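Local coordinates for ferritin like protein (Caulobacter vibrioides, PDB 3HL1) that is of uncharacterised function but belongs to the ferritin-like family and probably binds metal, at residues T139-G142 with E146-D149; A150-M155 with T197-I202; P4-T7 with Q13-Q16. One frame throughout, in Å; residues are numbered along the deposited sequence.

Contact 1. Residues T139-G142 with E146-D149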
ATOM      1  N   THR A 139      16.450  -3.069   6.134  1.00 41.06           N
ATOM      2  CA  THR A 139      15.031  -3.311   6.270  1.00 45.62           C
ATOM      3  C   THR A 139      14.199  -2.012   6.332  1.00 42.51           C
ATOM      4  O   THR A 139      13.010  -2.057   6.034  1.00 44.20           O
ATOM      5  CB  THR A 139      14.690  -4.204   7.520  1.00 44.82           C
ATOM      6  OG1 THR A 139      13.257  -4.283   7.655  1.00 60.15           O
ATOM      7  CG2 THR A 139      15.267  -3.626   8.782  1.00 45.87           C
ATOM      8  N   ASP A 140      14.811  -0.901   6.750  1.00 39.63           N
ATOM      9  CA  ASP A 140      14.152   0.377   6.876  1.00 36.65           C
ATOM     10  C   ASP A 140      14.767   1.404   5.949  1.00 32.81           C
ATOM     11  O   ASP A 140      16.002   1.538   5.815  1.00 32.57           O
ATOM     12  CB  ASP A 140      14.216   0.903   8.303  1.00 39.03           C
ATOM     13  CG  ASP A 140      13.339   0.123   9.279  1.00 43.99           C
ATOM     14  OD1 ASP A 140      12.239  -0.269   8.919  1.00 45.91           O
ATOM     15  OD2 ASP A 140      13.724  -0.008  10.465  1.00 56.70           O
ATOM     16  N   TYR A 141      13.888   2.167   5.318  1.00 33.38           N
ATOM     17  CA  TYR A 141      14.301   3.181   4.376  1.00 30.41           C
ATOM     18  C   TYR A 141      13.645   4.531   4.731  1.00 30.57           C
ATOM     19  O   TYR A 141      12.685   4.593   5.484  1.00 30.23           O
ATOM     20  CB  TYR A 141      13.910   2.703   2.949  1.00 33.79           C
ATOM     21  CG  TYR A 141      14.525   1.391   2.504  1.00 31.30           C
ATOM     22  CD1 TYR A 141      13.905   0.157   2.752  1.00 31.91           C
ATOM     23  CD2 TYR A 141      15.727   1.377   1.832  1.00 31.31           C
ATOM     24  CE1 TYR A 141      14.489  -1.015   2.362  1.00 32.00           C
ATOM     25  CE2 TYR A 141      16.308   0.202   1.411  1.00 31.14           C
ATOM     26  CZ  TYR A 141      15.691  -0.995   1.680  1.00 31.43           C
ATOM     27  OH  TYR A 141      16.336  -2.142   1.248  1.00 28.62           O
ATOM     28  N   GLY A 142      14.159   5.617   4.154  1.00 29.34           N
ATOM     29  CA  GLY A 142      13.621   6.946   4.433  1.00 30.90           C
ATOM     30  C   GLY A 142      12.380   7.328   3.654  1.00 31.15           C
ATOM     31  O   GLY A 142      11.741   8.318   3.950  1.00 30.85           O
ATOM     32  N   GLU A 146      13.007   5.189  -1.986  1.00 31.61           N
ATOM     33  CA  GLU A 146      14.309   4.609  -1.668  1.00 32.51           C
ATOM     34  C   GLU A 146      14.237   3.081  -1.586  1.00 30.86           C
ATOM     35  O   GLU A 146      15.152   2.337  -2.010  1.00 35.13           O
ATOM     36  CB  GLU A 146      14.834   5.139  -0.335  1.00 33.06           C
ATOM     37  CG  GLU A 146      16.264   4.655  -0.037  1.00 32.27           C
ATOM     38  CD  GLU A 146      16.754   4.925   1.393  1.00 36.82           C
ATOM     39  OE1 GLU A 146      16.135   5.740   2.101  1.00 32.81           O
ATOM     40  OE2 GLU A 146      17.791   4.315   1.792  1.00 36.20           O
ATOM     41  N   PHE A 147      13.189   2.593  -0.952  1.00 30.75           N
ATOM     42  CA  PHE A 147      12.935   1.134  -0.912  1.00 28.89           C
ATOM     43  C   PHE A 147      12.976   0.582  -2.359  1.00 28.78           C
ATOM     44  O   PHE A 147      13.683  -0.400  -2.649  1.00 29.89           O
ATOM     45  CB  PHE A 147      11.563   0.866  -0.280  1.00 32.48           C
ATOM     46  CG  PHE A 147      11.325  -0.611   0.134  1.00 35.01           C
ATOM     47  CD1 PHE A 147      11.726  -1.666  -0.659  1.00 47.23           C
ATOM     48  CD2 PHE A 147      10.699  -0.903   1.318  1.00 47.18           C
ATOM     49  CE1 PHE A 147      11.531  -2.981  -0.262  1.00 47.91           C
ATOM     50  CE2 PHE A 147      10.505  -2.222   1.710  1.00 51.09           C
ATOM     51  CZ  PHE A 147      10.945  -3.249   0.916  1.00 41.17           C
ATOM     52  N   TYR A 148      12.215   1.187  -3.276  1.00 31.78           N
ATOM     53  CA  TYR A 148      12.231   0.738  -4.665  1.00 32.56           C
ATOM     54  C   TYR A 148      13.550   0.910  -5.390  1.00 33.81           C
ATOM     55  O   TYR A 148      13.860   0.084  -6.249  1.00 29.34           O
ATOM     56  CB  TYR A 148      11.052   1.283  -5.474  1.00 35.62           C
ATOM     57  CG  TYR A 148       9.763   0.597  -5.090  1.00 33.58           C
ATOM     58  CD1 TYR A 148       9.554  -0.757  -5.391  1.00 34.75           C
ATOM     59  CD2 TYR A 148       8.766   1.255  -4.395  1.00 33.99           C
ATOM     60  CE1 TYR A 148       8.380  -1.401  -5.020  1.00 32.76           C
ATOM     61  CE2 TYR A 148       7.571   0.605  -4.036  1.00 32.25           C
ATOM     62  CZ  TYR A 148       7.407  -0.731  -4.350  1.00 33.01           C
ATOM     63  OH  TYR A 148       6.281  -1.387  -3.986  1.00 33.42           O
ATOM     64  N   ASP A 149      14.326   1.954  -5.069  1.00 33.36           N
ATOM     65  CA  ASP A 149      15.683   2.052  -5.561  1.00 35.24           C
ATOM     66  C   ASP A 149      16.575   0.847  -5.229  1.00 34.97           C
ATOM     67  O   ASP A 149      17.346   0.367  -6.089  1.00 33.01           O
ATOM     68  CB  ASP A 149      16.372   3.256  -4.923  1.00 37.48           C
ATOM     69  CG  ASP A 149      16.091   4.549  -5.623  1.00 46.88           C
ATOM     70  OD1 ASP A 149      15.414   4.587  -6.667  1.00 50.81           O
ATOM     71  OD2 ASP A 149      16.604   5.550  -5.103  1.00 52.75           O
TER
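With CG anti to the carbonyl carbon (chi1 -59°), the Tyr141 ring is carried onto the helix at Phe147. Glu146 holds CG anti to its backbone N, which brings its carboxylate to the edge of that ring; the same torsion in Phe147 lays the phenyl against Tyr141 CD1 and CE1, while the helix backbone itself puts CA over the tyrosine face. The evidence for a CH-pi contact is direct: Phe147 CA stands 3.8 Å from the centroid of the Tyr141 ring and almost on its normal. Farther out, Tyr141 CE1 rises over the centre of the Phe147 ring; the closest carbons, Tyr141 CD1 and Phe147 CD2, are 3.7 Å apart and the planes open by 34°, an oblique aromatic pair. This is a loop folded back on the opening turns of helix 144-157, in a ferritin-like chain whose regular structure is helical, without strands. Glu146 fastens the loop backbone: Gly142 N donates to Glu146 OE1 over 2.9 Å at 164°, reaching the oxygen from above the carboxylate plane. OE2 lies at the rim of the tyrosine, 3.6 Å from Tyr141 CD2. Arg130 forms a salt bridge with OE1, and Asp133 N bonds to OE2, so both oxygens of this buried carboxylate are satisfied.

Contact 2. Residues A150-M155 with T197-I202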
ATOM      1  N   ALA A 150      16.559   0.452  -3.952  1.00 34.12           N
ATOM      2  CA  ALA A 150      17.282  -0.745  -3.474  1.00 33.65           C
ATOM      3  C   ALA A 150      16.764  -1.977  -4.204  1.00 33.36           C
ATOM      4  O   ALA A 150      17.534  -2.812  -4.694  1.00 34.45           O
ATOM      5  CB  ALA A 150      17.106  -0.904  -1.983  1.00 33.31           C
ATOM      6  N   LEU A 151      15.450  -2.115  -4.282  1.00 32.99           N
ATOM      7  CA  LEU A 151      14.881  -3.267  -4.984  1.00 32.53           C
ATOM      8  C   LEU A 151      15.377  -3.398  -6.449  1.00 30.85           C
ATOM      9  O   LEU A 151      15.753  -4.453  -6.889  1.00 33.49           O
ATOM     10  CB  LEU A 151      13.368  -3.187  -4.939  1.00 31.83           C
ATOM     11  CG  LEU A 151      12.680  -4.519  -5.216  1.00 36.45           C
ATOM     12  CD1 LEU A 151      12.784  -5.466  -4.020  1.00 32.05           C
ATOM     13  CD2 LEU A 151      11.194  -4.272  -5.626  1.00 30.59           C
ATOM     14  N   ARG A 152      15.425  -2.299  -7.189  1.00 33.11           N
ATOM     15  CA  ARG A 152      16.007  -2.323  -8.560  1.00 31.00           C
ATOM     16  C   ARG A 152      17.450  -2.880  -8.635  1.00 32.35           C
ATOM     17  O   ARG A 152      17.801  -3.589  -9.572  1.00 31.07           O
ATOM     18  CB  ARG A 152      16.049  -0.918  -9.163  1.00 34.07           C
ATOM     19  CG  ARG A 152      14.728  -0.328  -9.479  1.00 40.47           C
ATOM     20  CD  ARG A 152      14.961   1.043 -10.160  1.00 42.88           C
ATOM     21  NE  ARG A 152      13.693   1.698 -10.450  1.00 45.25           N
ATOM     22  CZ  ARG A 152      13.158   2.673  -9.722  1.00 50.79           C
ATOM     23  NH1 ARG A 152      13.736   3.104  -8.611  1.00 53.08           N
ATOM     24  NH2 ARG A 152      12.000   3.198 -10.086  1.00 42.95           N
ATOM     25  N   VAL A 153      18.255  -2.622  -7.626  1.00 34.04           N
ATOM     26  CA  VAL A 153      19.625  -3.146  -7.577  1.00 32.91           C
ATOM     27  C   VAL A 153      19.647  -4.656  -7.426  1.00 33.11           C
ATOM     28  O   VAL A 153      20.335  -5.351  -8.201  1.00 33.43           O
ATOM     29  CB  VAL A 153      20.490  -2.432  -6.477  1.00 34.71           C
ATOM     30  CG1 VAL A 153      21.887  -3.085  -6.309  1.00 34.88           C
ATOM     31  CG2 VAL A 153      20.636  -0.966  -6.833  1.00 35.97           C
ATOM     32  N   GLY A 154      18.887  -5.188  -6.462  1.00 30.36           N
ATOM     33  CA  GLY A 154      18.778  -6.639  -6.329  1.00 29.53           C
ATOM     34  C   GLY A 154      18.227  -7.296  -7.575  1.00 27.53           C
ATOM     35  O   GLY A 154      18.731  -8.332  -8.006  1.00 30.42           O
HETATM   36  N   MSE A 155      17.173  -6.697  -8.126  1.00 28.37           N
HETATM   37  CA  MSE A 155      16.503  -7.177  -9.322  1.00 28.04           C
HETATM   38  C   MSE A 155      17.467  -7.267 -10.516  1.00 26.30           C
HETATM   39  O   MSE A 155      17.448  -8.230 -11.284  1.00 30.54           O
HETATM   40  CB  MSE A 155      15.340  -6.237  -9.671  1.00 29.64           C
HETATM   41  CG  MSE A 155      14.119  -6.453  -8.821  1.00 31.64           C
HETATM   42 SE   MSE A 155      12.810  -5.005  -9.091  0.75 25.05          SE
HETATM   43  CE  MSE A 155      12.382  -5.267 -10.964  1.00 35.08           C
ATOM     44  N   THR A 197       9.892  -1.589 -15.651  1.00 34.87           N
ATOM     45  CA  THR A 197       8.806  -0.714 -16.045  1.00 35.33           C
ATOM     46  C   THR A 197       7.729  -0.739 -14.986  1.00 33.16           C
ATOM     47  O   THR A 197       7.205   0.294 -14.624  1.00 32.17           O
ATOM     48  CB  THR A 197       8.271  -1.153 -17.410  1.00 37.42           C
ATOM     49  OG1 THR A 197       9.357  -1.105 -18.354  1.00 36.14           O
ATOM     50  CG2 THR A 197       7.078  -0.304 -17.857  1.00 29.54           C
ATOM     51  N   LEU A 198       7.391  -1.933 -14.498  1.00 33.27           N
ATOM     52  CA  LEU A 198       6.383  -2.062 -13.431  1.00 32.08           C
ATOM     53  C   LEU A 198       6.806  -1.305 -12.182  1.00 30.83           C
ATOM     54  O   LEU A 198       5.965  -0.623 -11.571  1.00 28.82           O
ATOM     55  CB  LEU A 198       6.048  -3.518 -13.123  1.00 32.60           C
ATOM     56  CG  LEU A 198       5.617  -4.434 -14.267  1.00 34.12           C
ATOM     57  CD1 LEU A 198       5.147  -5.755 -13.710  1.00 31.21           C
ATOM     58  CD2 LEU A 198       4.625  -3.777 -15.120  1.00 34.68           C
ATOM     59  N   VAL A 199       8.091  -1.377 -11.797  1.00 29.10           N
ATOM     60  CA  VAL A 199       8.569  -0.554 -10.661  1.00 30.95           C
ATOM     61  C   VAL A 199       8.371   0.947 -10.916  1.00 32.40           C
ATOM     62  O   VAL A 199       7.936   1.683 -10.022  1.00 31.18           O
ATOM     63  CB  VAL A 199      10.026  -0.838 -10.285  1.00 33.45           C
ATOM     64  CG1 VAL A 199      10.519   0.131  -9.172  1.00 27.78           C
ATOM     65  CG2 VAL A 199      10.181  -2.282  -9.829  1.00 32.45           C
ATOM     66  N   ASP A 200       8.675   1.391 -12.136  1.00 33.45           N
ATOM     67  CA  ASP A 200       8.521   2.813 -12.531  1.00 36.30           C
ATOM     68  C   ASP A 200       7.096   3.313 -12.439  1.00 34.60           C
ATOM     69  O   ASP A 200       6.876   4.369 -11.919  1.00 33.46           O
ATOM     70  CB  ASP A 200       9.078   3.080 -13.943  1.00 34.75           C
ATOM     71  CG  ASP A 200      10.597   3.189 -13.943  1.00 40.47           C
ATOM     72  OD1 ASP A 200      11.199   3.406 -12.854  1.00 38.99           O
ATOM     73  OD2 ASP A 200      11.199   3.045 -15.020  1.00 46.41           O
ATOM     74  N   ILE A 201       6.135   2.506 -12.881  1.00 32.65           N
ATOM     75  CA  ILE A 201       4.733   2.813 -12.692  1.00 33.54           C
ATOM     76  C   ILE A 201       4.368   2.977 -11.226  1.00 34.08           C
ATOM     77  O   ILE A 201       3.629   3.875 -10.909  1.00 36.19           O
ATOM     78  CB  ILE A 201       3.816   1.709 -13.290  1.00 33.86           C
ATOM     79  CG1 ILE A 201       3.921   1.668 -14.818  1.00 38.18           C
ATOM     80  CG2 ILE A 201       2.343   1.952 -12.858  1.00 34.63           C
ATOM     81  CD1 ILE A 201       3.492   0.354 -15.427  1.00 39.91           C
ATOM     82  N   ILE A 202       4.851   2.084 -10.338  1.00 34.25           N
ATOM     83  CA  ILE A 202       4.580   2.151  -8.917  1.00 33.10           C
ATOM     84  C   ILE A 202       5.105   3.446  -8.286  1.00 36.23           C
ATOM     85  O   ILE A 202       4.385   4.136  -7.554  1.00 34.01           O
ATOM     86  CB  ILE A 202       5.206   0.935  -8.148  1.00 32.44           C
ATOM     87  CG1 ILE A 202       4.536  -0.387  -8.544  1.00 30.30           C
ATOM     88  CG2 ILE A 202       5.045   1.141  -6.637  1.00 32.49           C
ATOM     89  CD1 ILE A 202       5.266  -1.649  -8.038  1.00 28.42           C
TER
HETATM   90  O   HOH W   1      12.566   1.280 -12.705  1.00 46.29           O
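Arg152 and Asp200 join two antiparallel helix segments whose axes run at 176° and come no closer than 11.3 Å, a gap bridged by Arg152 and Met155 from one helix and Val199 and Asp200 from the other. Such an antiparallel pair is consistent with the helical bundle of ferritin-like proteins. Extended from CG to NE, Arg152 delivers its guanidinium to helix 188-207, where NH2 donates to Asp200 OD1 at 2.9 Å in a salt bridge. The bond is bent, with an N-H...O angle of 140°; it meets OD1 nearly along the C-O axis, and OD1 sits 25° out of the guanidinium plane. A second link goes through water 1, which lies in that plane and accepts from Arg152 NE at 2.6 Å. The same water donates weakly to Asp200 OD1 at 2.5 Å, so short a distance that this leg is best treated as doubtful. The remaining nitrogen, NH1, is paired with Asp149, which leaves each of the three nitrogens with a polar partner. Beneath this charged layer, Val199 CG1 lies against one face of the guanidinium, 3.5 Å from Arg152 NH2, while its other branch, CG2, meets the selenium of Met155 (a selenomethionine) at 3.9 Å. Ile64 of helix 42-67 touches both Val199 and Met155 and continues the apolar layer. The chemistry thus implies a graded interface, apolar where it faces the third helix and ionic at its partly exposed border, where the arginine charge would probably be balanced by Asp149 and Asp200 together.

Contact 3. Residues P4-T7 with Q13-Q16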
ATOM      1  N   PRO A   4      26.895  -3.202  -3.910  1.00 66.38           N
ATOM      2  CA  PRO A   4      26.559  -4.211  -2.867  1.00 62.73           C
ATOM      3  C   PRO A   4      25.904  -5.498  -3.431  1.00 57.42           C
ATOM      4  O   PRO A   4      24.941  -5.372  -4.167  1.00 59.05           O
ATOM      5  CB  PRO A   4      25.566  -3.454  -1.958  1.00 65.15           C
ATOM      6  CG  PRO A   4      25.828  -1.983  -2.240  1.00 67.56           C
ATOM      7  CD  PRO A   4      26.178  -1.929  -3.694  1.00 66.87           C
ATOM      8  N   VAL A   5      26.420  -6.691  -3.091  1.00 50.98           N
ATOM      9  CA  VAL A   5      25.947  -7.956  -3.684  1.00 51.67           C
ATOM     10  C   VAL A   5      24.676  -8.486  -2.973  1.00 44.57           C
ATOM     11  O   VAL A   5      24.643  -8.599  -1.743  1.00 49.54           O
ATOM     12  CB  VAL A   5      27.006  -9.075  -3.665  1.00 50.01           C
ATOM     13  CG1 VAL A   5      26.541 -10.212  -4.557  1.00 54.06           C
ATOM     14  CG2 VAL A   5      28.380  -8.566  -4.131  1.00 57.83           C
ATOM     15  N   TRP A   6      23.636  -8.756  -3.756  1.00 37.24           N
ATOM     16  CA  TRP A   6      22.349  -9.212  -3.240  1.00 33.82           C
ATOM     17  C   TRP A   6      22.249 -10.705  -3.354  1.00 31.91           C
ATOM     18  O   TRP A   6      22.621 -11.259  -4.372  1.00 33.31           O
ATOM     19  CB  TRP A   6      21.192  -8.590  -4.050  1.00 32.55           C
ATOM     20  CG  TRP A   6      20.855  -7.234  -3.567  1.00 35.18           C
ATOM     21  CD1 TRP A   6      21.706  -6.158  -3.533  1.00 33.64           C
ATOM     22  CD2 TRP A   6      19.612  -6.789  -2.989  1.00 31.98           C
ATOM     23  NE1 TRP A   6      21.070  -5.071  -2.982  1.00 32.47           N
ATOM     24  CE2 TRP A   6      19.777  -5.412  -2.665  1.00 35.75           C
ATOM     25  CE3 TRP A   6      18.374  -7.412  -2.729  1.00 32.04           C
ATOM     26  CZ2 TRP A   6      18.767  -4.653  -2.069  1.00 31.51           C
ATOM     27  CZ3 TRP A   6      17.374  -6.675  -2.158  1.00 29.99           C
ATOM     28  CH2 TRP A   6      17.561  -5.289  -1.839  1.00 31.33           C
ATOM     29  N   THR A   7      21.708 -11.343  -2.335  1.00 30.88           N
ATOM     30  CA  THR A   7      21.359 -12.743  -2.388  1.00 31.74           C
ATOM     31  C   THR A   7      19.864 -12.901  -2.743  1.00 29.07           C
ATOM     32  O   THR A   7      19.057 -12.010  -2.509  1.00 28.21           O
ATOM     33  CB  THR A   7      21.686 -13.495  -1.063  1.00 29.93           C
ATOM     34  OG1 THR A   7      20.805 -13.110  -0.014  1.00 33.49           O
ATOM     35  CG2 THR A   7      23.146 -13.285  -0.618  1.00 32.17           C
ATOM     36  N   GLN A  13      12.894 -11.427   0.504  1.00 28.49           N
ATOM     37  CA  GLN A  13      12.485 -10.702   1.693  1.00 26.93           C
ATOM     38  C   GLN A  13      12.071  -9.265   1.371  1.00 28.67           C
ATOM     39  O   GLN A  13      11.088  -8.759   1.902  1.00 26.97           O
ATOM     40  CB  GLN A  13      13.622 -10.683   2.699  1.00 31.05           C
ATOM     41  CG  GLN A  13      13.726 -11.937   3.457  1.00 38.26           C
ATOM     42  CD  GLN A  13      14.735 -11.855   4.608  1.00 44.42           C
ATOM     43  OE1 GLN A  13      15.924 -12.051   4.432  1.00 45.71           O
ATOM     44  NE2 GLN A  13      14.232 -11.606   5.772  1.00 45.29           N
ATOM     45  N   HIS A  14      12.789  -8.631   0.445  1.00 26.13           N
ATOM     46  CA  HIS A  14      12.428  -7.269   0.030  1.00 25.63           C
ATOM     47  C   HIS A  14      11.137  -7.214  -0.804  1.00 27.02           C
ATOM     48  O   HIS A  14      10.405  -6.247  -0.715  1.00 29.64           O
ATOM     49  CB  HIS A  14      13.564  -6.567  -0.666  1.00 25.82           C
ATOM     50  CG  HIS A  14      14.636  -6.066   0.263  1.00 31.22           C
ATOM     51  ND1 HIS A  14      15.572  -6.898   0.832  1.00 30.10           N
ATOM     52  CD2 HIS A  14      14.885  -4.832   0.767  1.00 33.77           C
ATOM     53  CE1 HIS A  14      16.375  -6.195   1.622  1.00 33.50           C
ATOM     54  NE2 HIS A  14      15.964  -4.941   1.621  1.00 36.16           N
ATOM     55  N   PHE A  15      10.891  -8.194  -1.668  1.00 27.73           N
ATOM     56  CA  PHE A  15       9.611  -8.301  -2.332  1.00 26.79           C
ATOM     57  C   PHE A  15       8.451  -8.366  -1.317  1.00 25.93           C
ATOM     58  O   PHE A  15       7.407  -7.660  -1.465  1.00 27.39           O
ATOM     59  CB  PHE A  15       9.527  -9.541  -3.240  1.00 29.25           C
ATOM     60  CG  PHE A  15      10.358  -9.469  -4.496  1.00 23.89           C
ATOM     61  CD1 PHE A  15      10.418  -8.289  -5.282  1.00 30.76           C
ATOM     62  CD2 PHE A  15      11.009 -10.566  -4.942  1.00 26.35           C
ATOM     63  CE1 PHE A  15      11.144  -8.249  -6.467  1.00 34.08           C
ATOM     64  CE2 PHE A  15      11.739 -10.542  -6.121  1.00 23.51           C
ATOM     65  CZ  PHE A  15      11.818  -9.372  -6.884  1.00 28.26           C
ATOM     66  N   GLN A  16       8.594  -9.246  -0.349  1.00 25.69           N
ATOM     67  CA  GLN A  16       7.587  -9.406   0.726  1.00 28.55           C
ATOM     68  C   GLN A  16       7.409  -8.120   1.499  1.00 26.11           C
ATOM     69  O   GLN A  16       6.271  -7.740   1.789  1.00 26.72           O
ATOM     70  CB  GLN A  16       7.962 -10.507   1.702  1.00 26.33           C
ATOM     71  CG  GLN A  16       6.850 -10.850   2.719  1.00 27.11           C
ATOM     72  CD  GLN A  16       5.602 -11.272   2.037  1.00 29.45           C
ATOM     73  OE1 GLN A  16       5.632 -12.169   1.194  1.00 28.05           O
ATOM     74  NE2 GLN A  16       4.511 -10.617   2.345  1.00 27.98           N
TER
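The lead-in to the long helix 8-35 holds this contact, in which Trp6, the residue before the N-cap Thr7, reaches along the helix to His14, two turns in. Thr7 marks the helix start, its OG1 making a weak capping bond to Arg10 N. The backbones stay well apart, 10.6 Å between Trp6 CA and His14 CA, so the two rings alone make the junction. Both side chains place CG anti to the carbonyl carbon, chi1 -83° for Trp6, which directs the six-membered part of the indole at the imidazole. The arrangement is edge-to-face: the edge of Trp6 points at the face of His14, with 4.6 Å between the centroids of the six-membered ring and the imidazole and 57° between the planes, a tilted rather than upright T. Trp6 CH2 stands 3.6 Å above the imidazole plane over its centre, and Trp6 CZ3 comes within 3.5 Å of His14 ND1. That nitrogen is not bonded to the indole; its partner is Arg10 O one turn earlier, while NE2 bonds to Val138 O. Two carbonyls, one at each nitrogen, hold the imidazole rotation and would favour its protonated form. The indole is fixed likewise, NE1 being bonded to Leu134 O in the loop before helix 144-157. Around the pair, Val153 of helix 144-157 packs on Trp6 and Leu151 of the same helix on His14, while the neighbouring Phe15 leans on Ile64 and Ala65, so the start of helix 8-35 packs against both helix 144-157 and helix 42-67.

How the contacts relate
Helix 144-157 ties the set together: contact 1 uses its beginning and contact 2 its later turns, with centres 11 Å apart, and contact 3 packs against it, 12 Å from contact 2 and 11 Å from contact 1. Tyr141 joins all three, since its OH lies 2.8 Å from His14 NE2, a weak hydrogen bond, and 3.5 Å from Ala150 CB. Between contacts 2 and 3, Gly154 CA approaches Trp6 CD2 to 3.4 Å, and between contacts 1 and 2 Tyr148 CB rests 3.9 Å from Val199 CG1. Within segment 197-202 of contact 2, Ile202 O hydrogen-bonds to an unidentified ligand, probably from the crystallisation liquor.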